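Local coordinates for ssDNA binding protein (Aeropyrum pernix, PDB 4PSN), which binds single-stranded DNA, probably holding it in a system of tunnels formed between the subunits of its assembly, at residues G149-T154 / D188-S193; F55-N60 / S88-E93; R23-Q28 / I74-R79. All blocks are in the same frame, centred on the assembly; numbering follows the deposited sequence.

Contact 1 of 3, residues G149-T154 / D188-S193; sequences GALIVT and DFVRES
Leu151 and Val190 meet methyl to methyl, CD2 of the leucine lying 3.8 Å from CG1 of the valine, with both side chains extended tip to tip from a strand and from the helix laid over it. The same leucine methyl is also 4.0 Å from Val190 CG2, so it rests against both branches of the valine. Val153, two residues further along the strand and therefore on the same face, adds its CG2 at 4.0 Å from Val190 CG2, but here the two side chains lie alongside, pointing opposite ways. With CG1 of Val190 anti to its backbone N (chi1 170°), one branch is turned to Leu151 and the other is shared between Leu151 and Val153. Valine suits this place because its two methyls, carried directly on CB, can meet two strand residues at once, within a CA separation of 8.8 Å between Val153 and Val190. Helix 186-198 here packs on one face of the antiparallel sheet of the C-terminal domain, and Tyr139 of the adjoining strand touches all three apolar side chains. Alternation sends Ala150 and Ile152 to the other face, against helix 206-218. The helix side remote from the sheet is polar and more open to solvent. There Arg191 forms salt bridges with two acids of its own helix: NH1 lies 2.8 Å from Asp188 OD1, on that oxygen's anti lone pair, and NH2 is 2.7 Å from Glu192 OE2, which it meets from above the carboxylate plane. One turn on from Phe189, Ser193 bonds through OG to the phenylalanine carbonyl O at 2.9 Å and sits over one face of its ring.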
loop_
_atom_site.group_PDB
_atom_site.type_symbol
_atom_site.label_atom_id
_atom_site.label_comp_id
_atom_site.label_asym_id
_atom_site.label_seq_id
_atom_site.Cartn_x
_atom_site.Cartn_y
_atom_site.Cartn_z
ATOM N N GLY C 149 21.600 -18.472 -9.168
ATOM C CA GLY C 149 20.678 -19.600 -9.223
ATOM C C GLY C 149 21.306 -20.973 -9.174
ATOM O O GLY C 149 22.479 -21.128 -8.858
ATOM N N ALA C 150 20.507 -21.986 -9.495
ATOM C CA ALA C 150 20.971 -23.361 -9.454
ATOM C C ALA C 150 20.157 -24.217 -10.397
ATOM O O ALA C 150 19.007 -23.904 -10.706
ATOM C CB ALA C 150 20.883 -23.934 -8.029
ATOM N N LEU C 151 20.755 -25.325 -10.807
ATOM C CA LEU C 151 20.138 -26.206 -11.763
ATOM C C LEU C 151 20.400 -27.590 -11.234
ATOM O O LEU C 151 21.455 -27.832 -10.678
ATOM C CB LEU C 151 20.875 -26.027 -13.081
ATOM C CG LEU C 151 20.364 -26.789 -14.275
ATOM C CD1 LEU C 151 19.623 -25.817 -15.153
ATOM C CD2 LEU C 151 21.536 -27.383 -15.007
ATOM N N ILE C 152 19.457 -28.503 -11.409
ATOM C CA ILE C 152 19.709 -29.877 -11.020
ATOM C C ILE C 152 19.413 -30.804 -12.183
ATOM O O ILE C 152 18.393 -30.683 -12.855
ATOM C CB ILE C 152 18.898 -30.279 -9.760
ATOM C CG1 ILE C 152 19.164 -31.745 -9.392
ATOM C CG2 ILE C 152 17.392 -30.026 -9.965
ATOM C CD1 ILE C 152 18.689 -32.073 -7.966
ATOM N N VAL C 153 20.323 -31.731 -12.425
ATOM C CA VAL C 153 20.214 -32.627 -13.559
ATOM C C VAL C 153 20.150 -34.075 -13.098
ATOM O O VAL C 153 21.032 -34.556 -12.374
ATOM C CB VAL C 153 21.441 -32.463 -14.484
ATOM C CG1 VAL C 153 21.368 -33.469 -15.658
ATOM C CG2 VAL C 153 21.490 -31.034 -15.006
ATOM N N THR C 154 19.109 -34.782 -13.518
ATOM C CA THR C 154 18.975 -36.189 -13.156
ATOM C C THR C 154 19.229 -37.062 -14.380
ATOM O O THR C 154 18.433 -37.075 -15.306
ATOM C CB THR C 154 17.555 -36.513 -12.612
ATOM O OG1 THR C 154 17.211 -35.600 -11.564
ATOM C CG2 THR C 154 17.496 -37.952 -12.080
ATOM N N ASP C 188 29.350 -30.702 -20.432
ATOM C CA ASP C 188 29.290 -30.027 -21.719
ATOM C C ASP C 188 27.862 -29.614 -22.094
ATOM O O ASP C 188 27.631 -28.496 -22.532
ATOM C CB ASP C 188 29.887 -30.919 -22.806
ATOM C CG ASP C 188 31.373 -31.159 -22.602
ATOM O OD1 ASP C 188 32.074 -30.198 -22.210
ATOM O OD2 ASP C 188 31.838 -32.301 -22.823
ATOM N N PHE C 189 26.907 -30.523 -21.940
ATOM C CA PHE C 189 25.542 -30.198 -22.307
ATOM C C PHE C 189 25.024 -28.999 -21.510
ATOM O O PHE C 189 24.390 -28.094 -22.063
ATOM C CB PHE C 189 24.621 -31.400 -22.108
ATOM C CG PHE C 189 23.188 -31.089 -22.384
ATOM C CD1 PHE C 189 22.638 -31.333 -23.632
ATOM C CD2 PHE C 189 22.390 -30.525 -21.398
ATOM C CE1 PHE C 189 21.306 -31.035 -23.886
ATOM C CE2 PHE C 189 21.055 -30.222 -21.650
ATOM C CZ PHE C 189 20.519 -30.473 -22.892
ATOM N N VAL C 190 25.315 -28.967 -20.215
ATOM C CA VAL C 190 24.815 -27.869 -19.384
ATOM C C VAL C 190 25.430 -26.521 -19.785
ATOM O O VAL C 190 24.730 -25.515 -19.894
ATOM C CB VAL C 190 25.014 -28.153 -17.888
ATOM C CG1 VAL C 190 24.712 -26.910 -17.069
ATOM C CG2 VAL C 190 24.090 -29.290 -17.469
ATOM N N ARG C 191 26.736 -26.503 -20.022
ATOM C CA ARG C 191 27.397 -25.286 -20.500
ATOM C C ARG C 191 26.718 -24.767 -21.780
ATOM O O ARG C 191 26.442 -23.569 -21.929
ATOM C CB ARG C 191 28.878 -25.580 -20.799
ATOM C CG ARG C 191 29.683 -24.349 -21.281
ATOM C CD ARG C 191 31.094 -24.777 -21.703
ATOM N NE ARG C 191 31.030 -25.648 -22.870
ATOM C CZ ARG C 191 31.482 -26.898 -22.923
ATOM N NH1 ARG C 191 32.070 -27.464 -21.879
ATOM N NH2 ARG C 191 31.341 -27.585 -24.042
ATOM N N GLU C 192 26.425 -25.684 -22.697
ATOM C CA GLU C 192 25.992 -25.285 -24.036
ATOM C C GLU C 192 24.503 -24.959 -24.115
ATOM O O GLU C 192 24.081 -24.252 -25.026
ATOM C CB GLU C 192 26.393 -26.369 -25.061
ATOM C CG GLU C 192 27.909 -26.522 -25.132
ATOM C CD GLU C 192 28.390 -27.699 -25.996
ATOM O OE1 GLU C 192 27.560 -28.493 -26.484
ATOM O OE2 GLU C 192 29.615 -27.814 -26.170
ATOM N N SER C 193 23.728 -25.432 -23.130
ATOM C CA SER C 193 22.264 -25.442 -23.214
ATOM C C SER C 193 21.541 -24.641 -22.130
ATOM O O SER C 193 20.352 -24.347 -22.269
ATOM C CB SER C 193 21.752 -26.884 -23.168
ATOM O OG SER C 193 22.421 -27.689 -24.124
#

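Contact 2 of 3, residues F55-N60 / S88-E93; sequences FELLVN and STLRVE
Leu57 points from helix 55-60 at the sheet and meets two strand residues with one methyl: its CD2 lies 3.9 Å from Leu90 CD2 and equally 3.9 Å from Val92 CG2. Both meetings are tip to tip, because Leu57, Leu90 and Val92 all leave their backbones in the direction of the opposing segment. In Leu57, CG is anti to the backbone N (chi1 177°), which carries the branch out from the helix to the pair of strand side chains. Leu58 starts less directly. Its side chain crosses Val92 obliquely, and only its end comes close, CD2 reaching 3.9 Å from Val92 CG1. The valine thus has a separate branch for each leucine, a good use of a beta-branched residue on a strand, while the longer leucines span the gap from the helix. The axes of helix 55-60 and strand 90-93 approach to 11.0 Å, usual for a helix packed on a sheet, and run in nearly the same direction, 24° apart. This is helix-on-sheet packing of the N-terminal part, with helix 40-61 over the three-stranded antiparallel sheet; Leu58 also reaches Val70 and Ile72 on the neighbouring strand. Phe110 of the third subunit touches Leu57 and Glu56, bringing another chain to the same helix. Arg91 and Glu93 point away from the helix, keeping charge off this face. With no hydrogen bond between the segments, cohesion across them rests on the burial of apolar methyl groups in van der Waals contact.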
loop_
_atom_site.group_PDB
_atom_site.type_symbol
_atom_site.label_atom_id
_atom_site.label_comp_id
_atom_site.label_asym_id
_atom_site.label_seq_id
_atom_site.Cartn_x
_atom_site.Cartn_y
_atom_site.Cartn_z
ATOM N N PHE C 55 11.881 16.080 13.033
ATOM C CA PHE C 55 12.241 17.230 12.229
ATOM C C PHE C 55 13.698 17.636 12.505
ATOM O O PHE C 55 14.466 17.897 11.585
ATOM C CB PHE C 55 11.295 18.408 12.481
ATOM C CG PHE C 55 11.675 19.649 11.721
ATOM C CD1 PHE C 55 11.199 19.864 10.445
ATOM C CD2 PHE C 55 12.530 20.583 12.274
ATOM C CE1 PHE C 55 11.555 21.004 9.744
ATOM C CE2 PHE C 55 12.889 21.716 11.574
ATOM C CZ PHE C 55 12.402 21.923 10.310
ATOM N N GLU C 56 14.084 17.672 13.771
ATOM C CA GLU C 56 15.444 18.078 14.119
ATOM C C GLU C 56 16.477 17.068 13.617
ATOM O O GLU C 56 17.552 17.441 13.131
ATOM C CB GLU C 56 15.588 18.261 15.629
ATOM C CG GLU C 56 14.768 19.404 16.166
ATOM C CD GLU C 56 15.112 20.731 15.495
ATOM O OE1 GLU C 56 16.298 20.943 15.152
ATOM O OE2 GLU C 56 14.193 21.556 15.301
ATOM N N LEU C 57 16.153 15.788 13.734
ATOM C CA LEU C 57 17.069 14.741 13.288
ATOM C C LEU C 57 17.244 14.771 11.769
ATOM O O LEU C 57 18.362 14.820 11.255
ATOM C CB LEU C 57 16.564 13.373 13.744
ATOM C CG LEU C 57 17.366 12.138 13.306
ATOM C CD1 LEU C 57 18.807 12.261 13.758
ATOM C CD2 LEU C 57 16.757 10.841 13.835
ATOM N N LEU C 58 16.130 14.743 11.052
ATOM C CA LEU C 58 16.166 14.576 9.604
ATOM C C LEU C 58 16.701 15.797 8.892
ATOM O O LEU C 58 17.592 15.699 8.051
ATOM C CB LEU C 58 14.776 14.217 9.057
ATOM C CG LEU C 58 14.319 12.804 9.413
ATOM C CD1 LEU C 58 12.894 12.541 8.947
ATOM C CD2 LEU C 58 15.277 11.781 8.810
ATOM N N VAL C 59 16.140 16.948 9.231
ATOM C CA VAL C 59 16.428 18.173 8.515
ATOM C C VAL C 59 17.721 18.827 8.994
ATOM O O VAL C 59 18.492 19.325 8.179
ATOM C CB VAL C 59 15.242 19.172 8.614
ATOM C CG1 VAL C 59 15.542 20.436 7.850
ATOM C CG2 VAL C 59 13.956 18.518 8.083
ATOM N N ASN C 60 17.974 18.809 10.304
ATOM C CA ASN C 60 19.157 19.489 10.821
ATOM C C ASN C 60 20.385 18.609 11.066
ATOM O O ASN C 60 21.518 19.053 10.850
ATOM C CB ASN C 60 18.824 20.290 12.079
ATOM C CG ASN C 60 17.796 21.374 11.819
ATOM O OD1 ASN C 60 16.901 21.604 12.631
ATOM N ND2 ASN C 60 17.912 22.037 10.674
ATOM N N SER C 88 15.568 4.395 22.214
ATOM C CA SER C 88 16.673 3.460 22.002
ATOM C C SER C 88 16.366 2.481 20.859
ATOM O O SER C 88 17.241 1.736 20.417
ATOM C CB SER C 88 17.012 2.685 23.283
ATOM O OG SER C 88 16.079 1.641 23.523
ATOM N N THR C 89 15.128 2.485 20.372
ATOM C CA THR C 89 14.777 1.606 19.258
ATOM C C THR C 89 14.579 2.384 17.973
ATOM O O THR C 89 14.152 1.833 16.960
ATOM C CB THR C 89 13.493 0.823 19.538
ATOM O OG1 THR C 89 12.392 1.737 19.591
ATOM C CG2 THR C 89 13.610 0.068 20.869
ATOM N N LEU C 90 14.877 3.672 18.012
ATOM C CA LEU C 90 14.694 4.501 16.835
ATOM C C LEU C 90 15.695 4.087 15.764
ATOM O O LEU C 90 16.888 3.981 16.027
ATOM C CB LEU C 90 14.868 5.983 17.180
ATOM C CG LEU C 90 14.865 6.906 15.964
ATOM C CD1 LEU C 90 13.518 6.867 15.264
ATOM C CD2 LEU C 90 15.232 8.336 16.374
ATOM N N ARG C 91 15.205 3.847 14.556
ATOM C CA ARG C 91 16.082 3.512 13.449
ATOM C C ARG C 91 15.679 4.355 12.264
ATOM O O ARG C 91 14.504 4.435 11.928
ATOM C CB ARG C 91 15.978 2.027 13.103
ATOM C CG ARG C 91 16.777 1.635 11.876
ATOM C CD ARG C 91 16.319 0.291 11.308
ATOM N NE ARG C 91 16.579 -0.817 12.222
ATOM C CZ ARG C 91 16.168 -2.066 12.019
ATOM N NH1 ARG C 91 15.468 -2.371 10.930
ATOM N NH2 ARG C 91 16.454 -3.010 12.908
ATOM N N VAL C 92 16.653 5.006 11.640
ATOM C CA VAL C 92 16.363 5.839 10.486
ATOM C C VAL C 92 17.276 5.419 9.349
ATOM O O VAL C 92 18.456 5.162 9.558
ATOM C CB VAL C 92 16.539 7.342 10.807
ATOM C CG1 VAL C 92 16.465 8.172 9.532
ATOM C CG2 VAL C 92 15.476 7.816 11.805
ATOM N N GLU C 93 16.708 5.291 8.157
ATOM C CA GLU C 93 17.493 5.046 6.961
ATOM C C GLU C 93 17.306 6.232 6.034
ATOM O O GLU C 93 16.250 6.854 6.015
ATOM C CB GLU C 93 17.055 3.752 6.277
ATOM C CG GLU C 93 17.380 2.491 7.083
ATOM C CD GLU C 93 16.523 1.306 6.666
ATOM O OE1 GLU C 93 15.375 1.197 7.159
ATOM O OE2 GLU C 93 16.990 0.492 5.832
#

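Contact 3 of 3, residues R23-Q28 / I74-R79; sequences RVLFAQ and IDYEVR
Helix 23-28 and strand 74-78 come nearest in backbone at Leu25 and Tyr76, whose CA atoms are 10.1 Å apart, a spacing that a long aromatic side chain can bridge. Tyr76 points at the helix and ends in a hydrogen bond from its OH to Gln28 OE1, 2.7 Å long. The acceptor lies at the ring edge, in plane, while the hydroxyl stands 24° out of the amide's carbonyl plane; amide and ring are turned 35° against each other. Gln28 suits the place because its chain, extended beyond CG (chi2 -169°), offers the oxygen to Tyr76 and NE2 to the carbonyl O of Thr6. Leu25 covers one face of the ring near its rim, with CD1 4.1 Å from CE2 of Tyr76. Replacing Tyr76 with an alanine would probably leave Gln28 OE1 without this donor and open a gap beneath Leu25. Beyond the two segments, Leu7 touches both Leu25 and Tyr76, while Val43 and Ala47 of helix 40-61 pack on Leu25. Tyr76 sits on the middle strand of a three-stranded antiparallel sheet, and its meeting with helix 17-28 belongs to the layered alpha/beta packing of this N-terminal ThermoDBP-related region.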
loop_
_atom_site.group_PDB
_atom_site.type_symbol
_atom_site.label_atom_id
_atom_site.label_comp_id
_atom_site.label_asym_id
_atom_site.label_seq_id
_atom_site.Cartn_x
_atom_site.Cartn_y
_atom_site.Cartn_z
ATOM N N ARG C 23 -0.326 9.097 10.092
ATOM C CA ARG C 23 -1.322 8.162 9.572
ATOM C C ARG C 23 -1.131 6.725 10.054
ATOM O O ARG C 23 -2.103 6.038 10.376
ATOM C CB ARG C 23 -1.381 8.227 8.043
ATOM C CG ARG C 23 -2.037 9.512 7.564
ATOM C CD ARG C 23 -1.970 9.663 6.057
ATOM N NE ARG C 23 -2.483 10.964 5.634
ATOM C CZ ARG C 23 -2.287 11.489 4.429
ATOM N NH1 ARG C 23 -1.585 10.822 3.524
ATOM N NH2 ARG C 23 -2.787 12.679 4.130
ATOM N N VAL C 24 0.122 6.275 10.097
ATOM C CA VAL C 24 0.430 4.936 10.571
ATOM C C VAL C 24 0.089 4.784 12.065
ATOM O O VAL C 24 -0.446 3.756 12.489
ATOM C CB VAL C 24 1.912 4.577 10.309
ATOM C CG1 VAL C 24 2.292 3.271 11.006
ATOM C CG2 VAL C 24 2.195 4.503 8.795
ATOM N N LEU C 25 0.391 5.804 12.864
ATOM C CA LEU C 25 0.120 5.718 14.299
ATOM C C LEU C 25 -1.383 5.637 14.549
ATOM O O LEU C 25 -1.847 4.865 15.390
ATOM C CB LEU C 25 0.702 6.910 15.048
ATOM C CG LEU C 25 0.632 6.766 16.565
ATOM C CD1 LEU C 25 1.453 5.552 16.994
ATOM C CD2 LEU C 25 1.156 8.021 17.254
ATOM N N PHE C 26 -2.141 6.440 13.814
ATOM C CA PHE C 26 -3.586 6.394 13.936
ATOM C C PHE C 26 -4.143 5.034 13.513
ATOM O O PHE C 26 -5.041 4.510 14.159
ATOM C CB PHE C 26 -4.242 7.527 13.149
ATOM C CG PHE C 26 -4.505 8.760 13.973
ATOM C CD1 PHE C 26 -5.602 8.816 14.831
ATOM C CD2 PHE C 26 -3.666 9.866 13.885
ATOM C CE1 PHE C 26 -5.848 9.945 15.597
ATOM C CE2 PHE C 26 -3.906 11.000 14.640
ATOM C CZ PHE C 26 -5.005 11.038 15.506
ATOM N N ALA C 27 -3.615 4.471 12.433
ATOM C CA ALA C 27 -4.082 3.168 11.955
ATOM C C ALA C 27 -3.812 2.081 12.989
ATOM O O ALA C 27 -4.658 1.215 13.222
ATOM C CB ALA C 27 -3.433 2.811 10.633
ATOM N N GLN C 28 -2.640 2.136 13.616
ATOM C CA GLN C 28 -2.252 1.134 14.596
ATOM C C GLN C 28 -3.015 1.260 15.911
ATOM O O GLN C 28 -3.172 0.282 16.635
ATOM C CB GLN C 28 -0.742 1.196 14.872
ATOM C CG GLN C 28 0.135 0.774 13.687
ATOM C CD GLN C 28 1.581 0.601 14.088
ATOM O OE1 GLN C 28 1.988 1.037 15.161
ATOM N NE2 GLN C 28 2.361 -0.055 13.241
ATOM N N ILE C 74 10.252 3.048 15.107
ATOM C CA ILE C 74 10.530 3.215 16.527
ATOM C C ILE C 74 9.482 2.438 17.303
ATOM O O ILE C 74 8.320 2.412 16.910
ATOM C CB ILE C 74 10.494 4.701 16.913
ATOM C CG1 ILE C 74 10.873 4.903 18.380
ATOM C CG2 ILE C 74 9.117 5.308 16.599
ATOM C CD1 ILE C 74 10.933 6.408 18.754
ATOM N N ASP C 75 9.895 1.768 18.370
ATOM C CA ASP C 75 8.953 0.998 19.174
ATOM C C ASP C 75 8.203 1.928 20.122
ATOM O O ASP C 75 8.694 3.013 20.462
ATOM C CB ASP C 75 9.675 -0.086 19.991
ATOM C CG ASP C 75 10.300 -1.187 19.118
ATOM O OD1 ASP C 75 10.045 -1.242 17.892
ATOM O OD2 ASP C 75 11.048 -2.013 19.682
ATOM N N TYR C 76 7.017 1.506 20.558
ATOM C CA TYR C 76 6.271 2.273 21.558
ATOM C C TYR C 76 5.440 1.387 22.466
ATOM O O TYR C 76 5.083 0.253 22.117
ATOM C CB TYR C 76 5.374 3.352 20.921
ATOM C CG TYR C 76 4.260 2.796 20.069
ATOM C CD1 TYR C 76 3.021 2.499 20.615
ATOM C CD2 TYR C 76 4.449 2.566 18.713
ATOM C CE1 TYR C 76 2.003 1.985 19.836
ATOM C CE2 TYR C 76 3.429 2.063 17.922
ATOM C CZ TYR C 76 2.210 1.767 18.492
ATOM O OH TYR C 76 1.200 1.257 17.712
ATOM N N GLU C 77 5.139 1.933 23.634
ATOM C CA GLU C 77 4.402 1.240 24.663
ATOM C C GLU C 77 3.144 2.036 24.959
ATOM O O GLU C 77 3.188 3.244 25.185
ATOM C CB GLU C 77 5.266 1.127 25.919
ATOM C CG GLU C 77 4.578 0.532 27.134
ATOM C CD GLU C 77 5.525 0.389 28.322
ATOM O OE1 GLU C 77 6.475 1.197 28.433
ATOM O OE2 GLU C 77 5.326 -0.538 29.138
ATOM N N VAL C 78 2.009 1.358 24.922
ATOM C CA VAL C 78 0.762 1.956 25.343
ATOM C C VAL C 78 0.274 1.199 26.560
ATOM O O VAL C 78 0.108 -0.021 26.512
ATOM C CB VAL C 78 -0.315 1.813 24.270
ATOM C CG1 VAL C 78 -1.614 2.473 24.748
ATOM C CG2 VAL C 78 0.148 2.416 22.971
ATOM N N ARG C 79 0.057 1.906 27.655
ATOM C CA ARG C 79 -0.533 1.287 28.830
ATOM C C ARG C 79 -0.970 2.367 29.801
ATOM O O ARG C 79 -0.268 3.360 29.990
ATOM C CB ARG C 79 0.448 0.316 29.494
ATOM C CG ARG C 79 1.666 0.959 30.108
ATOM C CD ARG C 79 2.773 -0.072 30.326
ATOM N NE ARG C 79 2.398 -1.131 31.263
ATOM C CZ ARG C 79 3.187 -2.153 31.590
ATOM N NH1 ARG C 79 2.769 -3.070 32.455
ATOM N NH2 ARG C 79 4.398 -2.258 31.050
#

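How the contacts relate
From the N terminus, helix 17-28 supplies the first segment of contact 3 and helix 40-61 the first of contact 2. The chain then enters strand 69-78, where contact 3 closes, and turns into strand 83-97, where contact 2 closes. The two loops therefore cross, tying two helices to adjacent strands of one sheet, with centres about 17 Å apart. They touch directly: Thr89 OG1 lies 2.8 Å from Asp75 N, a probable hydrogen bond. Contact 1 follows in series after helix 100-113, closing its own loop between strand 146-155 and helix 186-198 in the C-terminal domain. Its centre is about 49 Å from that of contact 2, across the chain's centre.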